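Local coordinates for L0028 (Mitochondria associated protein) (Escherichia coli, PDB 3GCG) that is a type III secreted effector that probably acts as a guanine nucleotide exchange factor for a host Rho-family GTPase such as Cdc42, at residues Phe16-Thr24 and Gln137-Asn146; Ile52-Leu60 and Lys76-Leu87. All blocks are in the same frame, centred on the assembly; numbering follows the deposited sequence.

Contact 1: residues Phe16-Thr24 and Gln137-Asn146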
loop_
_atom_site.group_PDB
_atom_site.type_symbol
_atom_site.label_atom_id
_atom_site.label_comp_id
_atom_site.label_asym_id
_atom_site.label_seq_id
_atom_site.Cartn_x
_atom_site.Cartn_y
_atom_site.Cartn_z
ATOM N N PHE B 16 15.685 -18.853 -12.041
ATOM C CA PHE B 16 15.577 -17.987 -13.258
ATOM C C PHE B 16 16.631 -16.885 -13.207
ATOM O O PHE B 16 17.207 -16.615 -12.149
ATOM C CB PHE B 16 14.174 -17.366 -13.350
ATOM C CG PHE B 16 13.892 -16.337 -12.287
ATOM C CD1 PHE B 16 14.224 -14.998 -12.489
ATOM C CD2 PHE B 16 13.350 -16.714 -11.062
ATOM C CE1 PHE B 16 14.023 -14.054 -11.484
ATOM C CE2 PHE B 16 13.147 -15.777 -10.051
ATOM C CZ PHE B 16 13.485 -14.446 -10.263
ATOM N N VAL B 17 16.880 -16.254 -14.350
ATOM C CA VAL B 17 17.869 -15.183 -14.430
ATOM C C VAL B 17 17.258 -13.927 -15.029
ATOM O O VAL B 17 16.452 -13.994 -15.955
ATOM C CB VAL B 17 19.092 -15.596 -15.292
ATOM C CG1 VAL B 17 20.075 -14.441 -15.395
ATOM C CG2 VAL B 17 19.769 -16.805 -14.675
ATOM N N ILE B 18 17.650 -12.777 -14.499
ATOM C CA ILE B 18 17.134 -11.522 -14.998
ATOM C C ILE B 18 18.246 -10.489 -14.919
ATOM O O ILE B 18 19.096 -10.559 -14.038
ATOM C CB ILE B 18 15.899 -11.085 -14.170
ATOM C CG1 ILE B 18 15.097 -10.036 -14.944
ATOM C CG2 ILE B 18 16.333 -10.560 -12.814
ATOM C CD1 ILE B 18 13.733 -9.758 -14.355
ATOM N N ASN B 19 18.253 -9.547 -15.857
ATOM C CA ASN B 19 19.272 -8.499 -15.897
ATOM C C ASN B 19 18.847 -7.321 -15.018
ATOM O O ASN B 19 18.190 -6.388 -15.487
ATOM C CB ASN B 19 19.466 -8.022 -17.340
ATOM C CG ASN B 19 20.592 -7.022 -17.479
ATOM O OD1 ASN B 19 20.835 -6.228 -16.579
ATOM N ND2 ASN B 19 21.278 -7.043 -18.623
ATOM N N HIS B 20 19.228 -7.370 -13.745
ATOM C CA HIS B 20 18.892 -6.319 -12.784
ATOM C C HIS B 20 19.288 -4.937 -13.288
ATOM O O HIS B 20 18.632 -3.936 -12.977
ATOM C CB HIS B 20 19.578 -6.619 -11.457
ATOM C CG HIS B 20 19.251 -7.973 -10.919
ATOM N ND1 HIS B 20 18.075 -8.242 -10.251
ATOM C CD2 HIS B 20 19.904 -9.155 -11.020
ATOM C CE1 HIS B 20 18.017 -9.531 -9.970
ATOM N NE2 HIS B 20 19.113 -10.108 -10.426
ATOM N N GLY B 21 20.359 -4.888 -14.074
ATOM C CA GLY B 21 20.812 -3.628 -14.632
ATOM C C GLY B 21 19.807 -3.036 -15.604
ATOM O O GLY B 21 19.560 -1.830 -15.577
ATOM N N LYS B 22 19.235 -3.870 -16.472
ATOM C CA LYS B 22 18.241 -3.392 -17.433
ATOM C C LYS B 22 16.991 -2.963 -16.693
ATOM O O LYS B 22 16.348 -1.986 -17.061
ATOM C CB LYS B 22 17.872 -4.477 -18.456
ATOM C CG LYS B 22 18.901 -4.644 -19.570
ATOM C CD LYS B 22 18.453 -5.635 -20.639
ATOM C CE LYS B 22 19.440 -5.626 -21.807
ATOM N NZ LYS B 22 19.058 -6.551 -22.912
ATOM N N LEU B 23 16.640 -3.707 -15.651
ATOM C CA LEU B 23 15.462 -3.367 -14.866
ATOM C C LEU B 23 15.643 -1.987 -14.263
ATOM O O LEU B 23 14.768 -1.131 -14.385
ATOM C CB LEU B 23 15.239 -4.395 -13.755
ATOM C CG LEU B 23 14.465 -5.643 -14.192
ATOM C CD1 LEU B 23 14.497 -6.697 -13.107
ATOM C CD2 LEU B 23 13.027 -5.241 -14.523
ATOM N N THR B 24 16.794 -1.776 -13.627
ATOM C CA THR B 24 17.095 -0.499 -12.987
ATOM C C THR B 24 16.986 0.646 -13.979
ATOM O O THR B 24 16.456 1.708 -13.652
ATOM C CB THR B 24 18.518 -0.488 -12.371
ATOM O OG1 THR B 24 18.596 -1.451 -11.317
ATOM C CG2 THR B 24 18.843 0.885 -11.810
ATOM N N GLN B 137 11.969 -10.882 -4.118
ATOM C CA GLN B 137 13.342 -11.249 -4.453
ATOM C C GLN B 137 14.086 -10.270 -5.349
ATOM O O GLN B 137 15.219 -9.901 -5.059
ATOM C CB GLN B 137 13.384 -12.625 -5.124
ATOM C CG GLN B 137 12.817 -13.759 -4.293
ATOM C CD GLN B 137 13.149 -15.131 -4.865
ATOM O OE1 GLN B 137 13.050 -15.357 -6.073
ATOM N NE2 GLN B 137 13.537 -16.058 -3.991
ATOM N N VAL B 138 13.453 -9.860 -6.442
ATOM C CA VAL B 138 14.085 -8.952 -7.397
ATOM C C VAL B 138 14.257 -7.502 -6.919
ATOM O O VAL B 138 15.252 -6.849 -7.250
ATOM C CB VAL B 138 13.324 -8.977 -8.746
ATOM C CG1 VAL B 138 14.066 -8.168 -9.785
ATOM C CG2 VAL B 138 13.180 -10.413 -9.223
ATOM N N SER B 139 13.305 -6.987 -6.148
ATOM C CA SER B 139 13.453 -5.616 -5.664
ATOM C C SER B 139 14.580 -5.569 -4.639
ATOM O O SER B 139 15.328 -4.599 -4.577
ATOM C CB SER B 139 12.148 -5.090 -5.047
ATOM O OG SER B 139 11.740 -5.876 -3.953
ATOM N N GLN B 140 14.717 -6.619 -3.839
ATOM C CA GLN B 140 15.790 -6.636 -2.856
ATOM C C GLN B 140 17.112 -6.605 -3.606
ATOM O O GLN B 140 18.050 -5.911 -3.209
ATOM C CB GLN B 140 15.732 -7.894 -1.985
ATOM C CG GLN B 140 16.886 -7.977 -1.000
ATOM C CD GLN B 140 16.875 -9.246 -0.181
ATOM O OE1 GLN B 140 15.932 -9.506 0.566
ATOM N NE2 GLN B 140 17.927 -10.044 -0.314
ATOM N N GLU B 141 17.174 -7.364 -4.696
ATOM C CA GLU B 141 18.378 -7.420 -5.509
ATOM C C GLU B 141 18.618 -6.054 -6.160
ATOM O O GLU B 141 19.754 -5.593 -6.241
ATOM C CB GLU B 141 18.247 -8.532 -6.559
ATOM C CG GLU B 141 17.989 -9.911 -5.936
ATOM C CD GLU B 141 17.879 -11.048 -6.954
ATOM O OE1 GLU B 141 17.060 -10.951 -7.894
ATOM O OE2 GLU B 141 18.605 -12.056 -6.805
ATOM N N ILE B 142 17.546 -5.395 -6.594
ATOM C CA ILE B 142 17.660 -4.084 -7.228
ATOM C C ILE B 142 18.075 -3.029 -6.224
ATOM O O ILE B 142 18.821 -2.102 -6.550
ATOM C CB ILE B 142 16.336 -3.656 -7.879
ATOM C CG1 ILE B 142 16.132 -4.447 -9.171
ATOM C CG2 ILE B 142 16.338 -2.159 -8.158
ATOM C CD1 ILE B 142 14.883 -4.074 -9.932
ATOM N N PHE B 143 17.588 -3.174 -5.000
ATOM C CA PHE B 143 17.913 -2.243 -3.936
ATOM C C PHE B 143 19.395 -2.312 -3.567
ATOM O O PHE B 143 20.075 -1.289 -3.487
ATOM C CB PHE B 143 17.075 -2.556 -2.693
ATOM C CG PHE B 143 17.473 -1.762 -1.478
ATOM C CD1 PHE B 143 17.181 -0.402 -1.392
ATOM C CD2 PHE B 143 18.158 -2.372 -0.430
ATOM C CE1 PHE B 143 17.561 0.346 -0.282
ATOM C CE2 PHE B 143 18.549 -1.638 0.694
ATOM C CZ PHE B 143 18.249 -0.270 0.769
ATOM N N GLU B 144 19.885 -3.525 -3.335
ATOM C CA GLU B 144 21.275 -3.728 -2.937
ATOM C C GLU B 144 22.329 -3.363 -3.979
ATOM O O GLU B 144 23.483 -3.143 -3.636
ATOM C CB GLU B 144 21.479 -5.175 -2.480
ATOM C CG GLU B 144 20.551 -5.568 -1.346
ATOM C CD GLU B 144 20.828 -6.951 -0.807
ATOM O OE1 GLU B 144 21.096 -7.868 -1.613
ATOM O OE2 GLU B 144 20.764 -7.125 0.427
ATOM N N ARG B 145 21.944 -3.290 -5.246
ATOM C CA ARG B 145 22.907 -2.941 -6.279
ATOM C C ARG B 145 22.967 -1.439 -6.528
ATOM O O ARG B 145 23.964 -0.923 -7.037
ATOM C CB ARG B 145 22.570 -3.665 -7.578
ATOM C CG ARG B 145 22.488 -5.165 -7.403
ATOM C CD ARG B 145 22.590 -5.881 -8.729
ATOM N NE ARG B 145 22.649 -7.324 -8.551
ATOM C CZ ARG B 145 22.928 -8.183 -9.523
ATOM N NH1 ARG B 145 23.177 -7.740 -10.752
ATOM N NH2 ARG B 145 22.958 -9.486 -9.267
ATOM N N ASN B 146 21.911 -0.734 -6.141
ATOM C CA ASN B 146 21.852 0.701 -6.356
ATOM C C ASN B 146 21.786 1.516 -5.066
ATOM O O ASN B 146 21.964 2.729 -5.092
ATOM C CB ASN B 146 20.643 1.014 -7.242
ATOM C CG ASN B 146 20.726 0.329 -8.603
ATOM O OD1 ASN B 146 21.189 0.916 -9.579
ATOM N ND2 ASN B 146 20.292 -0.921 -8.664
HETATM O O HOH W 1 21.936 -8.875 -13.242
#

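Contact 2: residues Ile52-Leu60 and Lys76-Leu87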
loop_
_atom_site.group_PDB
_atom_site.type_symbol
_atom_site.label_atom_id
_atom_site.label_comp_id
_atom_site.label_asym_id
_atom_site.label_seq_id
_atom_site.Cartn_x
_atom_site.Cartn_y
_atom_site.Cartn_z
ATOM N N ILE B 52 14.166 0.636 3.405
ATOM C CA ILE B 52 14.846 0.281 4.637
ATOM C C ILE B 52 13.859 0.218 5.801
ATOM O O ILE B 52 13.943 -0.688 6.636
ATOM C CB ILE B 52 15.946 1.296 4.962
ATOM C CG1 ILE B 52 17.039 1.234 3.893
ATOM C CG2 ILE B 52 16.533 1.011 6.344
ATOM C CD1 ILE B 52 18.076 2.355 4.028
ATOM N N SER B 53 12.932 1.178 5.851
ATOM C CA SER B 53 11.918 1.228 6.909
ATOM C C SER B 53 10.997 0.029 6.826
ATOM O O SER B 53 10.581 -0.520 7.843
ATOM C CB SER B 53 11.065 2.495 6.802
ATOM O OG SER B 53 11.831 3.648 7.079
ATOM N N ARG B 54 10.660 -0.373 5.610
ATOM C CA ARG B 54 9.785 -1.514 5.451
ATOM C C ARG B 54 10.554 -2.773 5.857
ATOM O O ARG B 54 9.993 -3.669 6.484
ATOM C CB ARG B 54 9.257 -1.563 4.012
ATOM C CG ARG B 54 9.811 -2.620 3.110
ATOM C CD ARG B 54 8.916 -3.837 3.061
ATOM N NE ARG B 54 9.312 -4.715 1.965
ATOM C CZ ARG B 54 8.961 -4.534 0.696
ATOM N NH1 ARG B 54 8.187 -3.510 0.355
ATOM N NH2 ARG B 54 9.416 -5.357 -0.242
ATOM N N THR B 55 11.843 -2.826 5.530
ATOM C CA THR B 55 12.684 -3.966 5.909
ATOM C C THR B 55 12.666 -4.059 7.435
ATOM O O THR B 55 12.567 -5.143 8.001
ATOM C CB THR B 55 14.150 -3.787 5.429
ATOM O OG1 THR B 55 14.186 -3.767 3.999
ATOM C CG2 THR B 55 15.020 -4.938 5.906
ATOM N N VAL B 56 12.745 -2.905 8.094
ATOM C CA VAL B 56 12.719 -2.867 9.548
ATOM C C VAL B 56 11.361 -3.319 10.072
ATOM O O VAL B 56 11.289 -4.150 10.970
ATOM C CB VAL B 56 13.010 -1.452 10.088
ATOM C CG1 VAL B 56 12.770 -1.415 11.580
ATOM C CG2 VAL B 56 14.446 -1.055 9.781
ATOM N N ASN B 57 10.285 -2.770 9.517
ATOM C CA ASN B 57 8.943 -3.147 9.949
ATOM C C ASN B 57 8.658 -4.625 9.716
ATOM O O ASN B 57 7.942 -5.255 10.480
ATOM C CB ASN B 57 7.888 -2.306 9.230
ATOM C CG ASN B 57 7.561 -1.042 9.977
ATOM O OD1 ASN B 57 7.331 -1.072 11.179
ATOM N ND2 ASN B 57 7.532 0.082 9.270
ATOM N N ARG B 58 9.230 -5.158 8.647
ATOM C CA ARG B 58 9.074 -6.557 8.278
ATOM C C ARG B 58 9.731 -7.429 9.343
ATOM O O ARG B 58 9.207 -8.482 9.717
ATOM C CB ARG B 58 9.759 -6.798 6.936
ATOM C CG ARG B 58 9.165 -7.901 6.111
ATOM C CD ARG B 58 8.902 -7.389 4.700
ATOM N NE ARG B 58 7.674 -7.957 4.160
ATOM C CZ ARG B 58 7.592 -9.140 3.566
ATOM N NH1 ARG B 58 8.671 -9.896 3.410
ATOM N NH2 ARG B 58 6.418 -9.582 3.159
ATOM N N THR B 59 10.894 -6.990 9.818
ATOM C CA THR B 59 11.624 -7.733 10.835
ATOM C C THR B 59 10.834 -7.701 12.142
ATOM O O THR B 59 10.796 -8.685 12.884
ATOM C CB THR B 59 13.032 -7.132 11.056
ATOM O OG1 THR B 59 13.740 -7.105 9.810
ATOM C CG2 THR B 59 13.818 -7.964 12.050
ATOM N N LEU B 60 10.205 -6.564 12.420
ATOM C CA LEU B 60 9.408 -6.441 13.630
ATOM C C LEU B 60 8.195 -7.358 13.539
ATOM O O LEU B 60 7.839 -8.016 14.516
ATOM C CB LEU B 60 8.962 -4.989 13.832
ATOM C CG LEU B 60 10.037 -4.081 14.432
ATOM C CD1 LEU B 60 9.608 -2.625 14.366
ATOM C CD2 LEU B 60 10.281 -4.510 15.867
ATOM N N LYS B 76 8.443 0.760 19.587
ATOM C CA LYS B 76 8.697 0.666 18.154
ATOM C C LYS B 76 9.563 1.859 17.729
ATOM O O LYS B 76 10.508 1.709 16.953
ATOM C CB LYS B 76 7.377 0.669 17.391
ATOM C CG LYS B 76 7.502 0.498 15.894
ATOM C CD LYS B 76 6.119 0.562 15.259
ATOM C CE LYS B 76 6.160 0.479 13.735
ATOM N NZ LYS B 76 4.771 0.428 13.176
ATOM N N GLY B 77 9.245 3.036 18.260
ATOM C CA GLY B 77 10.012 4.225 17.936
ATOM C C GLY B 77 11.453 4.128 18.411
ATOM O O GLY B 77 12.382 4.521 17.699
ATOM N N HIS B 78 11.660 3.606 19.615
ATOM C CA HIS B 78 13.021 3.483 20.115
ATOM C C HIS B 78 13.806 2.550 19.191
ATOM O O HIS B 78 14.985 2.786 18.900
ATOM C CB HIS B 78 13.025 2.949 21.546
ATOM C CG HIS B 78 12.259 3.803 22.506
ATOM N ND1 HIS B 78 12.496 5.151 22.653
ATOM C CD2 HIS B 78 11.249 3.502 23.359
ATOM C CE1 HIS B 78 11.666 5.648 23.555
ATOM N NE2 HIS B 78 10.899 4.668 23.998
ATOM N N ILE B 79 13.143 1.498 18.718
ATOM C CA ILE B 79 13.793 0.550 17.826
ATOM C C ILE B 79 14.149 1.232 16.505
ATOM O O ILE B 79 15.251 1.052 15.983
ATOM C CB ILE B 79 12.895 -0.693 17.585
ATOM C CG1 ILE B 79 12.822 -1.528 18.873
ATOM C CG2 ILE B 79 13.459 -1.545 16.464
ATOM C CD1 ILE B 79 11.839 -2.681 18.820
ATOM N N PHE B 80 13.228 2.034 15.982
ATOM C CA PHE B 80 13.481 2.730 14.736
ATOM C C PHE B 80 14.615 3.750 14.845
ATOM O O PHE B 80 15.423 3.877 13.928
ATOM C CB PHE B 80 12.202 3.404 14.226
ATOM C CG PHE B 80 11.506 2.620 13.146
ATOM C CD1 PHE B 80 10.711 1.529 13.460
ATOM C CD2 PHE B 80 11.705 2.940 11.808
ATOM C CE1 PHE B 80 10.128 0.767 12.453
ATOM C CE2 PHE B 80 11.130 2.188 10.797
ATOM C CZ PHE B 80 10.342 1.097 11.117
ATOM N N ARG B 81 14.684 4.466 15.962
ATOM C CA ARG B 81 15.750 5.444 16.147
ATOM C C ARG B 81 17.083 4.713 16.302
ATOM O O ARG B 81 18.115 5.162 15.792
ATOM C CB ARG B 81 15.492 6.310 17.383
ATOM C CG ARG B 81 15.782 7.795 17.163
ATOM C CD ARG B 81 17.056 8.016 16.331
ATOM N NE ARG B 81 17.278 9.430 16.023
ATOM C CZ ARG B 81 18.162 9.882 15.136
ATOM N NH1 ARG B 81 18.922 9.034 14.452
ATOM N NH2 ARG B 81 18.290 11.188 14.931
ATOM N N ALA B 82 17.055 3.577 17.000
ATOM C CA ALA B 82 18.261 2.785 17.200
ATOM C C ALA B 82 18.789 2.323 15.848
ATOM O O ALA B 82 19.981 2.438 15.562
ATOM C CB ALA B 82 17.964 1.586 18.091
ATOM N N VAL B 83 17.902 1.808 15.007
ATOM C CA VAL B 83 18.321 1.358 13.686
ATOM C C VAL B 83 18.736 2.567 12.874
ATOM O O VAL B 83 19.629 2.488 12.035
ATOM C CB VAL B 83 17.191 0.642 12.943
ATOM C CG1 VAL B 83 17.587 0.418 11.491
ATOM C CG2 VAL B 83 16.899 -0.684 13.616
ATOM N N GLU B 84 18.074 3.685 13.145
ATOM C CA GLU B 84 18.337 4.942 12.461
ATOM C C GLU B 84 19.762 5.405 12.767
ATOM O O GLU B 84 20.507 5.777 11.859
ATOM C CB GLU B 84 17.311 5.987 12.920
ATOM C CG GLU B 84 17.224 7.239 12.072
ATOM C CD GLU B 84 15.931 8.011 12.317
ATOM O OE1 GLU B 84 15.640 8.344 13.489
ATOM O OE2 GLU B 84 15.204 8.287 11.339
ATOM N N ASN B 85 20.144 5.363 14.043
ATOM C CA ASN B 85 21.485 5.773 14.448
ATOM C C ASN B 85 22.539 4.834 13.887
ATOM O O ASN B 85 23.555 5.276 13.365
ATOM C CB ASN B 85 21.627 5.790 15.974
ATOM C CG ASN B 85 20.676 6.756 16.643
ATOM O OD1 ASN B 85 20.343 7.801 16.090
ATOM N ND2 ASN B 85 20.246 6.418 17.856
ATOM N N ALA B 86 22.296 3.534 14.011
ATOM C CA ALA B 86 23.232 2.522 13.533
ATOM C C ALA B 86 23.506 2.615 12.037
ATOM O O ALA B 86 24.626 2.371 11.590
ATOM C CB ALA B 86 22.714 1.132 13.877
ATOM N N LEU B 87 22.481 2.968 11.269
ATOM C CA LEU B 87 22.610 3.076 9.819
ATOM C C LEU B 87 22.966 4.481 9.361
ATOM O O LEU B 87 23.396 4.678 8.224
ATOM C CB LEU B 87 21.300 2.671 9.141
ATOM C CG LEU B 87 20.781 1.247 9.331
ATOM C CD1 LEU B 87 19.445 1.087 8.592
ATOM C CD2 LEU B 87 21.803 0.261 8.803
#

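Contact 1: residues Phe16-Thr24 and Gln137-Asn146
The hydroxyl of Thr24 is held from both segments: Thr24 OG1 donates to His20 O one turn back (3.0 Å) and accepts a weak, bent bond from Asn146 ND2 (3.2 Å). This is a helix-helix crossing in one arm of an all-helical fold of the SopE-like kind, where the start of helix 20-32 meets the last turns of helix 124-146 nearly at right angles (83°). Asn146 ND2 also donates to Ile142 O at 2.8 Å, in the carbonyl plane and nearly straight, so the amide is fixed on its own helix while it reaches across. His20 is the knob, set among Val138, Glu141, Ile142 and Arg145. With CG beside its backbone N (chi1 -55°), the imidazole leans towards helix 124-146. Val138 CG1 and Ile142 CG1 meet the ring edge; Ile18 CG2 lies over one face. ND1 is buried with no polar partner in the model. Next to it, Leu23 CD1 packs on Val138 CG1 at 3.7 Å, and Leu104 of helix 99-105 touches both residues. Asn19 N-caps helix 20-32, its OD1 accepting from Lys22 N. One face of the exposed Arg145 guanidinium rests on His20 CD2, the two planes 50° apart. A water joins the same two residues, accepting from His20 N at 3.1 Å and, weakly, from Arg145 NH1 at 3.0 Å.

Contact 2: residues Ile52-Leu60 and Lys76-Leu87
Phe80 pushes its ring into a hole on helix 41-67 formed by Ser53, Val56, Asn57 and Leu60, a knobs-into-holes contact between two helices that run in opposing senses but cross steeply, 132° between their directions. The aromatic part is a CH-pi interaction: Val56 CG1 sits 3.8 Å from the centroid of the Phe80 ring, over one face. Val56 has CG1 anti to the backbone N (chi1 172°), which leaves CG2 to meet Val83 CG1 tip to tip at 3.9 Å. At the ring edge, Phe80 CZ approaches Ser53 O. Leu60 CD1 lies 3.9 Å from Phe80 CE1. A leucine in place of Phe80 would probably leave Val56 CG1 without its aromatic face and open a gap beside Asn57 and Ser53.

Purely aliphatic pairs continue the seam to both ends. Ile52 CG2 meets Leu87 CD1 at 3.7 Å, and Leu60 CD2 meets Ile79 CD1 at 3.8 Å, each pair sliding past in opposite directions. Helix 152-166 closes over this row, with Ile163 on Leu60 and Thr159 on Val83.

Polar groups gather on the other flank. The extended Lys76 chain crosses Asn57, bringing Lys76 CE to 3.2 Å from Asn57 OD1. Asn57 ND2 donates to Gly95 O and Met93 O, and Ser53 OG bonds to Thr49 O on its own helix and also to Asp92 N. Since the seam is hydrocarbon and aromatic, shape and burial hold the helices together, while Asn57 turns its amide N-H groups, and Ser53 a share of its hydroxyl, to the 92-95 loop, which in SopE-like exchange factors probably faces the GTPase.

Overall arrangement
The two contacts sit on opposite sides of the chain's centre, about 23 Å apart between centres, one in each arm of the helical fold. They share no helix, yet they touch: Phe143, on the side of helix 124-146 turned away from contact 1, packs its CZ on Ile52 CG1 of contact 2 at 3.7 Å, so helices 124-146 and 41-67 connect them. Along the chain, contact 2 is nested inside the loop that contact 1 closes. Contact 1 is partly buried, and its apolar interior gives way to water and polar bonds at the rim. Contact 2 is buried and almost wholly apolar across its seam, but its flank, through Asn57 and Lys76, also borders a second protein chain of the assembly, which does not touch contact 1.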